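Local coordinates for protein nitrite reductase (PDB 2DV6) that probably reduces nitrite to nitric oxide with electrons from cytochrome c, using bound copper ions, as a step of denitrification, at residues M138-A143 / N180-Y185. Sequence-based numbering, arbitrary orientation.
Sequences MKSSGA and NTTYTY
The methyl CG2 of T182 projects from the strand into the bend formed by S140, S141 and G142. It lies 3.5 Å from G142 N, 3.7 Å from S141 OG and 3.8 Å from S140 OG, so one carbon meets three polar atoms, none of which it can bond. Each of the three has a polar partner of its own. S140 OG accepts the N-H of G142 at 3.0 Å and 162°, closing an ST turn, and also pairs with Q176 NE2; S141 OG bonds to K174 NZ. For S140 the torsion matters: with chi1 at 73°, OG sits between its own N and carbonyl carbon, turned along the chain to the amide two residues on. The CB of S140 points toward the strand segment and rests 3.9 Å from N180 N. In T182, CG2 lies anti to the carbonyl carbon, which sends the methyl rather than the hydroxyl toward the turn. G142, having no side chain, lets the methyl approach its backbone N closely.

The polar link across the contact is made by backbone: N180 N donates to K139 O, 2.7 Å away, with the donor tilted 15° from the carbonyl plane. N180 has a positive phi, a conformation asparagine tolerates well, in the tight connection between antiparallel strands 163-178 and 181-188.

The loop leading out of the first cupredoxin-like domain is thus laid against this hairpin, away from the copper sites. The ST-turn bond shapes the bend, and the K139 O to N180 N bond ties down the chain just before it, whereas T182 contributes van der Waals contact that depends on close fit.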
ATOM      1  N   MET A 138      27.725 -27.380  11.793  1.00 33.77           N
ATOM      2  CA  MET A 138      27.377 -25.974  11.479  1.00 32.72           C
ATOM      3  C   MET A 138      28.651 -25.261  11.085  1.00 32.36           C
ATOM      4  O   MET A 138      29.708 -25.559  11.646  1.00 31.99           O
ATOM      5  CB  MET A 138      26.802 -25.274  12.699  1.00 33.37           C
ATOM      6  CG  MET A 138      25.655 -26.017  13.364  1.00 34.67           C
ATOM      7  SD  MET A 138      25.084 -25.117  14.808  1.00 36.93           S
ATOM      8  CE  MET A 138      24.128 -23.956  13.917  1.00 35.76           C
ATOM      9  N   LYS A 139      28.570 -24.332  10.130  1.00 31.29           N
ATOM     10  CA  LYS A 139      29.752 -23.552   9.743  1.00 32.22           C
ATOM     11  C   LYS A 139      29.310 -22.196   9.277  1.00 30.65           C
ATOM     12  O   LYS A 139      28.152 -22.008   8.911  1.00 31.58           O
ATOM     13  CB  LYS A 139      30.535 -24.226   8.606  1.00 33.28           C
ATOM     14  CG  LYS A 139      29.697 -24.373   7.316  1.00 37.16           C
ATOM     15  CD  LYS A 139      30.577 -24.768   6.102  1.00 40.07           C
ATOM     16  CE  LYS A 139      29.748 -24.923   4.823  1.00 41.64           C
ATOM     17  NZ  LYS A 139      28.511 -24.036   4.769  1.00 44.37           N
ATOM     18  N   SER A 140      30.244 -21.261   9.263  1.00 28.59           N
ATOM     19  CA  SER A 140      29.966 -19.893   8.871  1.00 27.50           C
ATOM     20  C   SER A 140      31.302 -19.182   8.763  1.00 26.64           C
ATOM     21  O   SER A 140      32.320 -19.732   9.114  1.00 26.24           O
ATOM     22  CB  SER A 140      29.099 -19.202   9.941  1.00 26.45           C
ATOM     23  OG  SER A 140      29.879 -18.919  11.085  1.00 23.97           O
ATOM     24  N   SER A 141      31.286 -17.942   8.310  1.00 27.52           N
ATOM     25  CA  SER A 141      32.482 -17.148   8.355  1.00 28.82           C
ATOM     26  C   SER A 141      32.722 -16.457   9.679  1.00 28.40           C
ATOM     27  O   SER A 141      33.600 -15.606   9.749  1.00 30.76           O
ATOM     28  CB  SER A 141      32.440 -16.083   7.259  1.00 29.87           C
ATOM     29  OG  SER A 141      31.299 -15.287   7.461  1.00 34.06           O
ATOM     30  N   GLY A 142      31.977 -16.798  10.729  1.00 28.07           N
ATOM     31  CA  GLY A 142      32.120 -16.104  12.010  1.00 27.12           C
ATOM     32  C   GLY A 142      32.948 -16.885  13.005  1.00 26.86           C
ATOM     33  O   GLY A 142      33.112 -18.089  12.860  1.00 27.33           O
ATOM     34  N   ALA A 143      33.474 -16.214  14.029  1.00 26.38           N
ATOM     35  CA  ALA A 143      34.219 -16.916  15.088  1.00 26.17           C
ATOM     36  C   ALA A 143      33.247 -17.669  15.993  1.00 26.15           C
ATOM     37  O   ALA A 143      32.081 -17.300  16.092  1.00 25.87           O
ATOM     38  CB  ALA A 143      35.029 -15.959  15.888  1.00 24.69           C
ATOM     39  N   ASN A 180      25.748 -20.841   8.715  1.00 28.06           N
ATOM     40  CA  ASN A 180      25.759 -19.893   7.613  1.00 28.77           C
ATOM     41  C   ASN A 180      25.218 -18.498   8.029  1.00 27.44           C
ATOM     42  O   ASN A 180      24.731 -17.720   7.202  1.00 25.46           O
ATOM     43  CB  ASN A 180      25.014 -20.513   6.410  1.00 32.99           C
ATOM     44  CG  ASN A 180      25.274 -19.784   5.093  1.00 36.37           C
ATOM     45  OD1 ASN A 180      26.204 -18.977   4.979  1.00 41.77           O
ATOM     46  ND2 ASN A 180      24.439 -20.060   4.085  1.00 39.81           N
ATOM     47  N   THR A 181      25.276 -18.202   9.330  1.00 25.75           N
ATOM     48  CA  THR A 181      24.752 -16.915   9.820  1.00 24.99           C
ATOM     49  C   THR A 181      25.582 -16.295  10.928  1.00 24.38           C
ATOM     50  O   THR A 181      26.067 -16.984  11.844  1.00 24.46           O
ATOM     51  CB  THR A 181      23.173 -16.890   9.951  1.00 25.33           C
ATOM     52  OG1 THR A 181      22.741 -16.207  11.132  1.00 28.47           O
ATOM     53  CG2 THR A 181      22.594 -18.238   9.911  1.00 21.72           C
ATOM     54  N   THR A 182      25.834 -15.002  10.773  1.00 23.02           N
ATOM     55  CA  THR A 182      26.824 -14.325  11.575  1.00 23.24           C
ATOM     56  C   THR A 182      26.230 -13.034  12.093  1.00 23.46           C
ATOM     57  O   THR A 182      25.210 -12.560  11.584  1.00 22.86           O
ATOM     58  CB  THR A 182      28.165 -14.016  10.786  1.00 23.76           C
ATOM     59  OG1 THR A 182      27.885 -13.201   9.656  1.00 24.20           O
ATOM     60  CG2 THR A 182      28.855 -15.317  10.301  1.00 24.21           C
ATOM     61  N   TYR A 183      26.878 -12.465  13.104  1.00 22.39           N
ATOM     62  CA  TYR A 183      26.332 -11.340  13.829  1.00 22.45           C
ATOM     63  C   TYR A 183      27.555 -10.697  14.493  1.00 22.96           C
ATOM     64  O   TYR A 183      28.489 -11.413  14.819  1.00 22.83           O
ATOM     65  CB  TYR A 183      25.286 -11.840  14.854  1.00 20.57           C
ATOM     66  CG  TYR A 183      24.598 -10.737  15.668  1.00 21.19           C
ATOM     67  CD1 TYR A 183      23.550  -9.996  15.127  1.00 21.13           C
ATOM     68  CD2 TYR A 183      24.971 -10.466  16.996  1.00 21.41           C
ATOM     69  CE1 TYR A 183      22.936  -8.975  15.852  1.00 21.21           C
ATOM     70  CE2 TYR A 183      24.331  -9.452  17.744  1.00 20.33           C
ATOM     71  CZ  TYR A 183      23.324  -8.708  17.142  1.00 21.57           C
ATOM     72  OH  TYR A 183      22.681  -7.704  17.831  1.00 21.44           O
ATOM     73  N   THR A 184      27.544  -9.367  14.684  1.00 21.24           N
ATOM     74  CA  THR A 184      28.551  -8.715  15.502  1.00 20.96           C
ATOM     75  C   THR A 184      28.274  -8.835  16.997  1.00 21.71           C
ATOM     76  O   THR A 184      27.405  -8.123  17.548  1.00 21.06           O
ATOM     77  CB  THR A 184      28.737  -7.220  15.122  1.00 20.86           C
ATOM     78  OG1 THR A 184      29.061  -7.134  13.731  1.00 22.01           O
ATOM     79  CG2 THR A 184      29.890  -6.609  15.922  1.00 20.44           C
ATOM     80  N   TYR A 185      29.045  -9.707  17.663  1.00 20.69           N
ATOM     81  CA  TYR A 185      28.901  -9.849  19.080  1.00 20.57           C
ATOM     82  C   TYR A 185      29.809  -8.867  19.838  1.00 21.60           C
ATOM     83  O   TYR A 185      30.866  -8.463  19.355  1.00 20.66           O
ATOM     84  CB  TYR A 185      29.200 -11.287  19.534  1.00 20.72           C
ATOM     85  CG  TYR A 185      28.184 -12.348  19.139  1.00 19.10           C
ATOM     86  CD1 TYR A 185      28.148 -12.863  17.855  1.00 18.79           C
ATOM     87  CD2 TYR A 185      27.306 -12.870  20.093  1.00 19.15           C
ATOM     88  CE1 TYR A 185      27.246 -13.874  17.506  1.00 19.68           C
ATOM     89  CE2 TYR A 185      26.393 -13.873  19.766  1.00 17.89           C
ATOM     90  CZ  TYR A 185      26.365 -14.360  18.469  1.00 19.06           C
ATOM     91  OH  TYR A 185      25.492 -15.381  18.163  1.00 18.98           O
TER